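Local atomic coordinates of hypothetical protein MJ1247 (Methanocaldococcus jannaschii, PDB entry 1JEO), a protein that catalyses the interconversion of D-arabino-hex-3-ulose 6-phosphate and fructose 6-phosphate in the biosynthesis of ribose 5-phosphate. Residues N28-L33 with D155-E160; C57-L62 with S69-E74; K104-N107 with N111-A114; L132-S137 with E147-I152. All coordinates share one frame; numbering follows the deposited sequence.

Interaction 1: N28-L33 with D155-E160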
loop_
_atom_site.group_PDB
_atom_site.type_symbol
_atom_site.label_atom_id
_atom_site.label_comp_id
_atom_site.label_asym_id
_atom_site.label_seq_id
_atom_site.Cartn_x
_atom_site.Cartn_y
_atom_site.Cartn_z
ATOM N N ASN A 28 -3.500 14.909 3.289
ATOM C CA ASN A 28 -3.635 14.464 4.674
ATOM C C ASN A 28 -3.576 12.936 4.756
ATOM O O ASN A 28 -2.987 12.400 5.688
ATOM C CB ASN A 28 -4.943 14.988 5.286
ATOM C CG ASN A 28 -5.153 14.519 6.720
ATOM O OD1 ASN A 28 -6.032 13.698 6.990
ATOM N ND2 ASN A 28 -4.312 14.993 7.631
ATOM N N LYS A 29 -4.178 12.259 3.776
ATOM C CA LYS A 29 -4.180 10.791 3.715
ATOM C C LYS A 29 -2.761 10.256 3.490
ATOM O O LYS A 29 -2.346 9.295 4.146
ATOM C CB LYS A 29 -5.128 10.288 2.618
ATOM C CG LYS A 29 -6.607 10.504 2.923
ATOM C CD LYS A 29 -7.491 9.894 1.847
ATOM C CE LYS A 29 -8.973 10.089 2.142
ATOM N NZ LYS A 29 -9.441 9.322 3.334
ATOM N N LEU A 30 -2.009 10.945 2.628
ATOM C CA LEU A 30 -0.619 10.598 2.311
ATOM C C LEU A 30 0.282 10.865 3.518
ATOM O O LEU A 30 1.133 10.035 3.849
ATOM C CB LEU A 30 -0.130 11.398 1.089
ATOM C CG LEU A 30 1.342 11.340 0.639
ATOM C CD1 LEU A 30 1.731 9.926 0.215
ATOM C CD2 LEU A 30 1.571 12.315 -0.500
ATOM N N ASP A 31 0.066 12.013 4.176
ATOM C CA ASP A 31 0.832 12.416 5.362
ATOM C C ASP A 31 0.591 11.462 6.525
ATOM O O ASP A 31 1.529 11.106 7.239
ATOM C CB ASP A 31 0.484 13.848 5.798
ATOM C CG ASP A 31 1.087 14.915 4.887
ATOM O OD1 ASP A 31 2.005 14.611 4.098
ATOM O OD2 ASP A 31 0.637 16.078 4.965
ATOM N N SER A 32 -0.658 11.012 6.662
ATOM C CA SER A 32 -1.056 10.079 7.716
ATOM C C SER A 32 -0.438 8.699 7.482
ATOM O O SER A 32 0.051 8.085 8.425
ATOM C CB SER A 32 -2.582 9.978 7.804
ATOM O OG SER A 32 -2.983 9.208 8.921
ATOM N N LEU A 33 -0.396 8.260 6.218
ATOM C CA LEU A 33 0.191 6.964 5.842
ATOM C C LEU A 33 1.682 6.930 6.199
ATOM O O LEU A 33 2.140 5.986 6.840
ATOM C CB LEU A 33 -0.011 6.682 4.335
ATOM C CG LEU A 33 0.703 5.517 3.605
ATOM C CD1 LEU A 33 0.338 4.162 4.179
ATOM C CD2 LEU A 33 0.361 5.551 2.129
ATOM N N ASP A 155 5.068 3.611 -4.898
ATOM C CA ASP A 155 6.445 3.994 -5.219
ATOM C C ASP A 155 6.621 5.491 -4.950
ATOM O O ASP A 155 7.715 5.928 -4.594
ATOM C CB ASP A 155 6.803 3.656 -6.668
ATOM C CG ASP A 155 7.025 2.158 -6.894
ATOM O OD1 ASP A 155 7.432 1.439 -5.956
ATOM O OD2 ASP A 155 6.817 1.703 -8.034
ATOM N N LEU A 156 5.528 6.255 -5.069
ATOM C CA LEU A 156 5.541 7.698 -4.790
ATOM C C LEU A 156 5.593 7.934 -3.274
ATOM O O LEU A 156 6.153 8.934 -2.826
ATOM C CB LEU A 156 4.327 8.419 -5.399
ATOM C CG LEU A 156 4.172 8.520 -6.924
ATOM C CD1 LEU A 156 2.885 9.248 -7.254
ATOM C CD2 LEU A 156 5.351 9.221 -7.556
ATOM N N VAL A 157 5.056 6.985 -2.499
ATOM C CA VAL A 157 5.077 7.042 -1.028
ATOM C C VAL A 157 6.531 6.811 -0.592
ATOM O O VAL A 157 7.047 7.534 0.265
ATOM C CB VAL A 157 4.125 5.973 -0.393
ATOM C CG1 VAL A 157 4.297 5.886 1.126
ATOM C CG2 VAL A 157 2.680 6.324 -0.718
ATOM N N ILE A 158 7.196 5.854 -1.246
ATOM C CA ILE A 158 8.603 5.541 -0.980
ATOM C C ILE A 158 9.455 6.773 -1.318
ATOM O O ILE A 158 10.329 7.148 -0.535
ATOM C CB ILE A 158 9.075 4.301 -1.805
ATOM C CG1 ILE A 158 8.351 3.034 -1.321
ATOM C CG2 ILE A 158 10.596 4.125 -1.725
ATOM C CD1 ILE A 158 8.636 2.640 0.141
ATOM N N ALA A 159 9.129 7.432 -2.434
ATOM C CA ALA A 159 9.828 8.642 -2.887
ATOM C C ALA A 159 9.723 9.744 -1.838
ATOM O O ALA A 159 10.722 10.384 -1.508
ATOM C CB ALA A 159 9.257 9.127 -4.217
ATOM N N GLU A 160 8.525 9.894 -1.267
ATOM C CA GLU A 160 8.278 10.891 -0.236
ATOM C C GLU A 160 8.924 10.549 1.108
ATOM O O GLU A 160 9.312 11.459 1.843
ATOM C CB GLU A 160 6.778 11.150 -0.060
ATOM C CG GLU A 160 6.097 11.829 -1.249
ATOM C CD GLU A 160 6.680 13.194 -1.586
ATOM O OE1 GLU A 160 6.730 14.062 -0.692
ATOM O OE2 GLU A 160 7.091 13.392 -2.750
#
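Leu-30 and Leu-33, one helical turn apart, close on a single methyl of Val-157, and the way the three side chains are turned sets which methyls meet. Val-157 CB is directed toward the opposite helix. Its CG1 lies anti to the backbone N (chi1 172°), which leaves CG2 beside that nitrogen and presents it to both leucines. Leu-30 and the valine lie alongside one another, running antiparallel, and the touch is made by the leucine's branch tip, with CD1 3.8 Å from Val-157 CG2. Leu-33, whose CB already faces helix 144-164, lies at about a right angle to Val-157. Its CD2 is likewise 3.8 Å from Val-157 CG2, and it stays 4.1 Å from Val-157 CG1, so this leucine spans the fork of the valine. Leu-30 CD1 and Leu-33 CD2 are 5.0 Å apart, and Val-157 CG2 fits against both.

The surroundings are equally apolar: Leu-30 also rests on Phe-20 and Leu-33 on Ile-130 of strand 128-130, whereas charge is kept to the margin. There Asp-31 OD1 and Glu-160 OE1 approach to 6.8 Å, too far to touch, and each carboxylate has a basic partner in a salt bridge, Arg-164 for Asp-31 and Lys-163 for Glu-160; this probably softens any repulsion between them.

The pairing of helices 24-39 and 144-164 is thus plain core packing of the SIS domain. With branched methyls as its means, the contact rests on dispersion and the burial of apolar surface, and its selectivity comes from shape, not from bond direction.

Interaction 2: C57-L62 with S69-E74; sequences CFAMRL and SYFVGE
The beta-alpha-beta unit made of strand 43-46, helix 49-64 and strand 69-71 has its returning strand held against its helix here, chiefly by Ser-69 on Ala-59. Axes of the short segments pass 7.3 Å apart and run nearly antiparallel, at 157°, as expected of a helix followed by the strand it leads into. Ser-69 OG donates a hydrogen bond of 2.9 Å to the helix carbonyl Ala-59 O. It comes in from the side of that carbonyl, at a C=O...donor angle of 113°, tilted 16° from the carbonyl plane. The hydroxyl can do so because it stands anti to the backbone N of Ser-69, swung over toward the helix.

Around this bond the packing is apolar. Leu-62 CB and CD1 both border Ser-69 OG, at 3.7 and 4.0 Å, and CD1 also lies over one face of the Phe-58 ring in its own helix. Ala-59 CB, directed at the strand, meets the Phe-71 ring at its edge, near the ring plane, 4.5 Å from Phe-71 CD1. An alanine in place of Ser-69 has no hydroxyl, so Ala-59 O would probably be left without this side-chain donor and a small gap left beside Leu-62 CB. Beyond Phe-71 the chain reverses in a type II turn, with Gly-73 at positive phi.

Strand 69-71 lies at one margin of the parallel sheet, bonded through Tyr-70 to Ile-43 and Ile-45. Ala-59 and Phe-71 both pack on Ile-45, and Phe-58 extends the core toward helices 24-39 and 144-164.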
loop_
_atom_site.group_PDB
_atom_site.type_symbol
_atom_site.label_atom_id
_atom_site.label_comp_id
_atom_site.label_asym_id
_atom_site.label_seq_id
_atom_site.Cartn_x
_atom_site.Cartn_y
_atom_site.Cartn_z
ATOM N N CYS A 57 5.903 -5.685 -3.697
ATOM C CA CYS A 57 6.822 -4.690 -4.269
ATOM C C CYS A 57 7.071 -3.543 -3.284
ATOM O O CYS A 57 8.195 -3.052 -3.156
ATOM C CB CYS A 57 6.269 -4.117 -5.573
ATOM S SG CYS A 57 6.203 -5.268 -6.948
ATOM N N PHE A 58 6.016 -3.173 -2.555
ATOM C CA PHE A 58 6.067 -2.112 -1.551
ATOM C C PHE A 58 6.751 -2.620 -0.275
ATOM O O PHE A 58 7.570 -1.904 0.311
ATOM C CB PHE A 58 4.643 -1.612 -1.257
ATOM C CG PHE A 58 4.561 -0.486 -0.245
ATOM C CD1 PHE A 58 3.745 -0.621 0.890
ATOM C CD2 PHE A 58 5.257 0.724 -0.437
ATOM C CE1 PHE A 58 3.612 0.438 1.829
ATOM C CE2 PHE A 58 5.133 1.794 0.490
ATOM C CZ PHE A 58 4.308 1.648 1.626
ATOM N N ALA A 59 6.426 -3.853 0.128
ATOM C CA ALA A 59 6.996 -4.484 1.325
ATOM C C ALA A 59 8.515 -4.604 1.228
ATOM O O ALA A 59 9.233 -4.294 2.184
ATOM C CB ALA A 59 6.373 -5.854 1.556
ATOM N N MET A 60 8.985 -4.972 0.034
ATOM C CA MET A 60 10.412 -5.114 -0.255
ATOM C C MET A 60 11.109 -3.750 -0.189
ATOM O O MET A 60 12.170 -3.619 0.430
ATOM C CB MET A 60 10.617 -5.728 -1.644
ATOM C CG MET A 60 12.072 -5.969 -2.010
ATOM S SD MET A 60 12.297 -6.603 -3.655
ATOM C CE MET A 60 12.010 -8.339 -3.345
ATOM N N ARG A 61 10.467 -2.737 -0.769
ATOM C CA ARG A 61 11.020 -1.387 -0.793
ATOM C C ARG A 61 11.097 -0.726 0.598
ATOM O O ARG A 61 12.069 -0.026 0.887
ATOM C CB ARG A 61 10.284 -0.528 -1.828
ATOM C CG ARG A 61 11.102 0.624 -2.403
ATOM C CD ARG A 61 12.388 0.235 -3.124
ATOM N NE ARG A 61 12.250 0.230 -4.579
ATOM C CZ ARG A 61 12.934 -0.568 -5.394
ATOM N NH1 ARG A 61 13.807 -1.439 -4.906
ATOM N NH2 ARG A 61 12.736 -0.508 -6.702
ATOM N N LEU A 62 10.135 -1.029 1.478
ATOM C CA LEU A 62 10.128 -0.502 2.852
ATOM C C LEU A 62 11.285 -1.106 3.643
ATOM O O LEU A 62 11.909 -0.434 4.473
ATOM C CB LEU A 62 8.815 -0.818 3.563
ATOM C CG LEU A 62 7.605 0.081 3.321
ATOM C CD1 LEU A 62 6.441 -0.462 4.125
ATOM C CD2 LEU A 62 7.903 1.532 3.721
ATOM N N SER A 69 9.764 -4.489 7.797
ATOM C CA SER A 69 8.652 -4.770 6.897
ATOM C C SER A 69 8.424 -6.255 6.684
ATOM O O SER A 69 9.380 -7.031 6.617
ATOM C CB SER A 69 8.923 -4.097 5.553
ATOM O OG SER A 69 7.796 -4.160 4.704
ATOM N N TYR A 70 7.153 -6.653 6.606
ATOM C CA TYR A 70 6.780 -8.054 6.401
ATOM C C TYR A 70 5.559 -8.195 5.510
ATOM O O TYR A 70 4.726 -7.288 5.428
ATOM C CB TYR A 70 6.465 -8.749 7.743
ATOM C CG TYR A 70 7.622 -8.815 8.715
ATOM C CD1 TYR A 70 7.671 -7.956 9.836
ATOM C CD2 TYR A 70 8.709 -9.692 8.493
ATOM C CE1 TYR A 70 8.789 -7.962 10.717
ATOM C CE2 TYR A 70 9.831 -9.708 9.369
ATOM C CZ TYR A 70 9.858 -8.838 10.474
ATOM O OH TYR A 70 10.940 -8.842 11.321
ATOM N N PHE A 71 5.495 -9.311 4.794
ATOM C CA PHE A 71 4.332 -9.616 3.972
ATOM C C PHE A 71 3.677 -10.816 4.655
ATOM O O PHE A 71 4.340 -11.825 4.905
ATOM C CB PHE A 71 4.694 -9.947 2.518
ATOM C CG PHE A 71 3.498 -9.960 1.597
ATOM C CD1 PHE A 71 2.992 -8.756 1.072
ATOM C CD2 PHE A 71 2.823 -11.166 1.302
ATOM C CE1 PHE A 71 1.821 -8.745 0.268
ATOM C CE2 PHE A 71 1.649 -11.173 0.504
ATOM C CZ PHE A 71 1.147 -9.958 -0.015
ATOM N N VAL A 72 2.381 -10.695 4.944
ATOM C CA VAL A 72 1.606 -11.750 5.610
ATOM C C VAL A 72 1.481 -12.978 4.699
ATOM O O VAL A 72 1.136 -12.856 3.525
ATOM C CB VAL A 72 0.196 -11.228 6.028
ATOM C CG1 VAL A 72 -0.597 -12.294 6.791
ATOM C CG2 VAL A 72 0.319 -9.961 6.871
ATOM N N GLY A 73 1.807 -14.147 5.243
ATOM C CA GLY A 73 1.731 -15.373 4.463
ATOM C C GLY A 73 3.091 -15.981 4.189
ATOM O O GLY A 73 3.183 -17.171 3.888
ATOM N N GLU A 74 4.147 -15.179 4.338
ATOM C CA GLU A 74 5.506 -15.650 4.067
ATOM C C GLU A 74 6.256 -16.242 5.254
ATOM O O GLU A 74 5.947 -15.946 6.405
ATOM C CB GLU A 74 6.308 -14.587 3.319
ATOM C CG GLU A 74 5.647 -14.267 1.972
ATOM C CD GLU A 74 6.524 -13.525 1.001
ATOM O OE1 GLU A 74 6.206 -13.555 -0.203
ATOM O OE2 GLU A 74 7.518 -12.907 1.423
#

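Interaction 3: K104-N107 with N111-A114; sequences KAKN and NIIA
Ile-112 lays its terminal methyl over one face of the peptide unit that joins Ala-105 to Lys-106, the flat group that matters in this contact; neither segment contains an aromatic ring. CD1 of Ile-112 sits almost straight above Lys-106 N, 3.7 Å away. Ala-105 CB rises on that same side of the peptide and touches the methyl as well, at 4.0 Å from Ile-112 CD1. Beyond the nitrogen, Lys-106 CB comes within 4.1 Å of Ile-112 CD1.

The isoleucine reaches this spot fully stretched. CG1 is anti to the carbonyl carbon, and chi2 of 169° extends CD1 toward the helix. Lys-106, by contrast, bends at chi2 (62°); its side chain touches Phe-125, and NZ is hydrogen-bonded to Asn-110 OD1 in the connecting turn. Deeper in, Ala-105 rests on Leu-86 and Ile-112 on Leu-88, both of strand 85-89.

The contact belongs to the beta-alpha-beta crossover of strand 85-89, helix 96-106 and strand 112-115, where the returning strand packs on the C-terminal part of its helix, within the parallel sheet of the SIS fold.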
loop_
_atom_site.group_PDB
_atom_site.type_symbol
_atom_site.label_atom_id
_atom_site.label_comp_id
_atom_site.label_asym_id
_atom_site.label_seq_id
_atom_site.Cartn_x
_atom_site.Cartn_y
_atom_site.Cartn_z
ATOM N N LYS A 104 -8.636 -10.224 12.446
ATOM C CA LYS A 104 -7.640 -10.662 13.421
ATOM C C LYS A 104 -6.733 -9.538 13.921
ATOM O O LYS A 104 -6.370 -9.508 15.096
ATOM C CB LYS A 104 -6.829 -11.837 12.874
ATOM C CG LYS A 104 -7.592 -13.155 12.962
ATOM C CD LYS A 104 -6.725 -14.327 12.578
ATOM C CE LYS A 104 -7.326 -15.645 13.008
ATOM N NZ LYS A 104 -7.292 -15.855 14.484
ATOM N N ALA A 105 -6.444 -8.579 13.040
ATOM C CA ALA A 105 -5.617 -7.427 13.382
ATOM C C ALA A 105 -6.406 -6.427 14.222
ATOM O O ALA A 105 -5.853 -5.807 15.128
ATOM C CB ALA A 105 -5.108 -6.761 12.132
ATOM N N LYS A 106 -7.710 -6.336 13.948
ATOM C CA LYS A 106 -8.638 -5.440 14.643
ATOM C C LYS A 106 -8.756 -5.761 16.142
ATOM O O LYS A 106 -9.003 -4.865 16.950
ATOM C CB LYS A 106 -10.012 -5.468 13.943
ATOM C CG LYS A 106 -11.038 -4.408 14.376
ATOM C CD LYS A 106 -10.589 -2.974 14.108
ATOM C CE LYS A 106 -11.614 -1.993 14.658
ATOM N NZ LYS A 106 -11.167 -0.583 14.537
ATOM N N ASN A 107 -8.502 -7.023 16.497
ATOM C CA ASN A 107 -8.543 -7.486 17.886
ATOM C C ASN A 107 -7.285 -7.097 18.668
ATOM O O ASN A 107 -7.281 -7.139 19.902
ATOM C CB ASN A 107 -8.736 -9.006 17.946
ATOM C CG ASN A 107 -10.154 -9.433 17.611
ATOM O OD1 ASN A 107 -10.377 -10.202 16.677
ATOM N ND2 ASN A 107 -11.118 -8.946 18.384
ATOM N N ASN A 111 -4.686 0.257 14.153
ATOM C CA ASN A 111 -3.733 0.690 13.124
ATOM C C ASN A 111 -3.804 -0.103 11.801
ATOM O O ASN A 111 -2.863 -0.814 11.423
ATOM C CB ASN A 111 -2.322 0.651 13.730
ATOM C CG ASN A 111 -1.434 1.782 13.251
ATOM O OD1 ASN A 111 -0.223 1.752 13.465
ATOM N ND2 ASN A 111 -2.020 2.781 12.596
ATOM N N ILE A 112 -4.939 0.031 11.110
ATOM C CA ILE A 112 -5.198 -0.659 9.846
ATOM C C ILE A 112 -5.500 0.346 8.727
ATOM O O ILE A 112 -6.376 1.203 8.869
ATOM C CB ILE A 112 -6.392 -1.676 9.976
ATOM C CG1 ILE A 112 -6.121 -2.702 11.088
ATOM C CG2 ILE A 112 -6.622 -2.419 8.649
ATOM C CD1 ILE A 112 -7.316 -3.550 11.472
ATOM N N ILE A 113 -4.755 0.235 7.626
ATOM C CA ILE A 113 -4.926 1.094 6.454
ATOM C C ILE A 113 -5.398 0.229 5.282
ATOM O O ILE A 113 -4.896 -0.881 5.075
ATOM C CB ILE A 113 -3.595 1.829 6.060
ATOM C CG1 ILE A 113 -3.122 2.718 7.213
ATOM C CG2 ILE A 113 -3.786 2.687 4.774
ATOM C CD1 ILE A 113 -1.734 3.278 7.037
ATOM N N ALA A 114 -6.379 0.736 4.540
ATOM C CA ALA A 114 -6.911 0.032 3.381
ATOM C C ALA A 114 -6.747 0.875 2.132
ATOM O O ALA A 114 -7.126 2.049 2.114
ATOM C CB ALA A 114 -8.379 -0.320 3.587
#

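Interaction 4: L132-S137 with E147-I152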
loop_
_atom_site.group_PDB
_atom_site.type_symbol
_atom_site.label_atom_id
_atom_site.label_comp_id
_atom_site.label_asym_id
_atom_site.label_seq_id
_atom_site.Cartn_x
_atom_site.Cartn_y
_atom_site.Cartn_z
ATOM N N LEU A 132 -8.528 4.731 -4.533
ATOM C CA LEU A 132 -7.869 5.070 -5.791
ATOM C C LEU A 132 -8.903 4.735 -6.861
ATOM O O LEU A 132 -8.909 3.640 -7.439
ATOM C CB LEU A 132 -6.555 4.285 -5.983
ATOM C CG LEU A 132 -5.394 4.529 -5.006
ATOM C CD1 LEU A 132 -4.275 3.570 -5.301
ATOM C CD2 LEU A 132 -4.887 5.959 -5.074
ATOM N N GLU A 133 -9.830 5.676 -7.040
ATOM C CA GLU A 133 -10.937 5.562 -7.991
ATOM C C GLU A 133 -10.482 5.812 -9.423
ATOM O O GLU A 133 -10.444 6.948 -9.909
ATOM C CB GLU A 133 -12.072 6.506 -7.583
ATOM C CG GLU A 133 -12.643 6.188 -6.204
ATOM C CD GLU A 133 -13.431 7.337 -5.608
ATOM O OE1 GLU A 133 -12.804 8.333 -5.182
ATOM O OE2 GLU A 133 -14.675 7.237 -5.557
ATOM N N VAL A 134 -10.099 4.715 -10.070
ATOM C CA VAL A 134 -9.604 4.715 -11.440
ATOM C C VAL A 134 -10.637 4.289 -12.474
ATOM O O VAL A 134 -11.637 3.649 -12.141
ATOM C CB VAL A 134 -8.360 3.811 -11.567
ATOM C CG1 VAL A 134 -7.198 4.442 -10.829
ATOM C CG2 VAL A 134 -8.647 2.418 -11.028
ATOM N N LYS A 135 -10.348 4.610 -13.733
ATOM C CA LYS A 135 -11.215 4.278 -14.858
ATOM C C LYS A 135 -10.893 2.871 -15.376
ATOM O O LYS A 135 -9.726 2.525 -15.590
ATOM C CB LYS A 135 -11.036 5.314 -15.978
ATOM C CG LYS A 135 -12.263 5.543 -16.860
ATOM C CD LYS A 135 -13.335 6.358 -16.140
ATOM C CE LYS A 135 -14.552 6.580 -17.024
ATOM N NZ LYS A 135 -15.602 7.374 -16.327
ATOM N N LYS A 136 -11.937 2.054 -15.496
ATOM C CA LYS A 136 -11.841 0.680 -15.995
ATOM C C LYS A 136 -12.222 0.674 -17.475
ATOM O O LYS A 136 -12.833 1.629 -17.969
ATOM C CB LYS A 136 -12.814 -0.234 -15.245
ATOM C CG LYS A 136 -12.423 -0.606 -13.822
ATOM C CD LYS A 136 -13.502 -1.476 -13.158
ATOM C CE LYS A 136 -13.652 -2.859 -13.811
ATOM N NZ LYS A 136 -14.655 -3.717 -13.116
ATOM N N SER A 137 -11.895 -0.420 -18.160
ATOM C CA SER A 137 -12.192 -0.572 -19.580
ATOM C C SER A 137 -12.462 -2.034 -19.924
ATOM O O SER A 137 -12.183 -2.930 -19.126
ATOM C CB SER A 137 -11.014 -0.064 -20.409
ATOM O OG SER A 137 -11.436 0.296 -21.706
ATOM N N GLU A 147 -4.393 -1.928 -9.810
ATOM C CA GLU A 147 -3.089 -2.525 -9.496
ATOM C C GLU A 147 -1.925 -1.708 -10.071
ATOM O O GLU A 147 -0.919 -1.507 -9.392
ATOM C CB GLU A 147 -3.029 -3.973 -9.985
ATOM C CG GLU A 147 -3.946 -4.925 -9.211
ATOM C CD GLU A 147 -4.754 -5.850 -10.107
ATOM O OE1 GLU A 147 -4.457 -5.943 -11.316
ATOM O OE2 GLU A 147 -5.702 -6.487 -9.604
ATOM N N GLU A 148 -2.117 -1.166 -11.279
ATOM C CA GLU A 148 -1.112 -0.333 -11.955
ATOM C C GLU A 148 -0.917 0.994 -11.217
ATOM O O GLU A 148 0.215 1.395 -10.928
ATOM C CB GLU A 148 -1.543 -0.014 -13.387
ATOM C CG GLU A 148 -1.606 -1.195 -14.339
ATOM C CD GLU A 148 -2.288 -0.852 -15.662
ATOM O OE1 GLU A 148 -2.856 0.256 -15.794
ATOM O OE2 GLU A 148 -2.265 -1.704 -16.575
ATOM N N THR A 149 -2.040 1.636 -10.883
ATOM C CA THR A 149 -2.059 2.923 -10.186
ATOM C C THR A 149 -1.576 2.790 -8.743
ATOM O O THR A 149 -0.877 3.675 -8.251
ATOM C CB THR A 149 -3.472 3.550 -10.234
ATOM O OG1 THR A 149 -3.926 3.565 -11.596
ATOM C CG2 THR A 149 -3.471 4.982 -9.712
ATOM N N ALA A 150 -1.920 1.669 -8.099
ATOM C CA ALA A 150 -1.514 1.387 -6.720
ATOM C C ALA A 150 -0.008 1.196 -6.621
ATOM O O ALA A 150 0.598 1.698 -5.687
ATOM C CB ALA A 150 -2.253 0.163 -6.159
ATOM N N LEU A 151 0.593 0.534 -7.615
ATOM C CA LEU A 151 2.051 0.322 -7.644
ATOM C C LEU A 151 2.752 1.672 -7.752
ATOM O O LEU A 151 3.680 1.952 -6.988
ATOM C CB LEU A 151 2.483 -0.570 -8.822
ATOM C CG LEU A 151 3.993 -0.836 -9.013
ATOM C CD1 LEU A 151 4.573 -1.587 -7.818
ATOM C CD2 LEU A 151 4.243 -1.616 -10.300
ATOM N N ILE A 152 2.253 2.517 -8.656
ATOM C CA ILE A 152 2.811 3.852 -8.870
ATOM C C ILE A 152 2.643 4.723 -7.616
ATOM O O ILE A 152 3.609 5.347 -7.185
ATOM C CB ILE A 152 2.249 4.497 -10.172
ATOM C CG1 ILE A 152 2.780 3.696 -11.369
ATOM C CG2 ILE A 152 2.683 5.971 -10.302
ATOM C CD1 ILE A 152 2.121 3.969 -12.701
#
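Thr-149 and Ala-150 receive Val-134 and Leu-132, but helix segment 147-152 begins two residues earlier with Glu-147, the probable proton acceptor of the active site. Its side chain turns away from loop 132-137 toward helix 49-64, where it touches Ser-51 and OE1 forms a salt bridge with Arg-50. Glu-148 follows on another side of the helix, beside Val-10 of helix 5-15.

Thr-149 faces the loop. Val-134 comes to meet it head-on and then flanks it, the two side chains overlapping lengthwise, and sets CG1 across its branch point, 3.5 Å from Thr-149 OG1 and 3.9 Å from Thr-149 CG2. The hydroxyl is beside the backbone N (chi1 -51°), a turn that lets OG1 hydrogen-bond to Thr-145 O one helical turn back; Val-134 thus covers an oxygen whose polar need is met inside the helix.

In the SIS fold, an alpha-beta-alpha sandwich, this places the chain leaving edge strand 128-130 against the very helix it will enter, a few residues from the probable proton acceptor Glu-147.

Ala-150 comes next and offers mostly backbone: Leu-132 CD1 lies 3.8 Å from Ala-150 CA and 4.1 Å from Ala-150 CB. So small a residue lets the leucine branch come down close to the helix surface. Leu-151 then turns from the loop to Ile-54 and Cys-57 of helix 49-64, while Ile-152 packs on Leu-17, a residue that Leu-132 and Thr-149 also touch.

Interaction 1 spans most of the chain, and the other three fall in sequence between its segments in the order 2, 3, 4. Interactions 2 and 3 close successive beta-alpha-beta units on one parallel sheet, their centres about 16 Å apart. Interactions 1 and 4 share helix 144-164 and have centres about 16 Å apart. That helix also meets helix 49-64: Ile-158 packs on Phe-58, Arg-61 and Leu-62, and Leu-151 on Cys-57. Leu-33 on Ile-113 joins interaction 1 to the strand of interaction 3. Two local crossovers thus supply four of the five strands, and helix 144-164, carrying the probable catalytic Glu-147, packs on helices 24-39 and 49-64 that lie against the sheet.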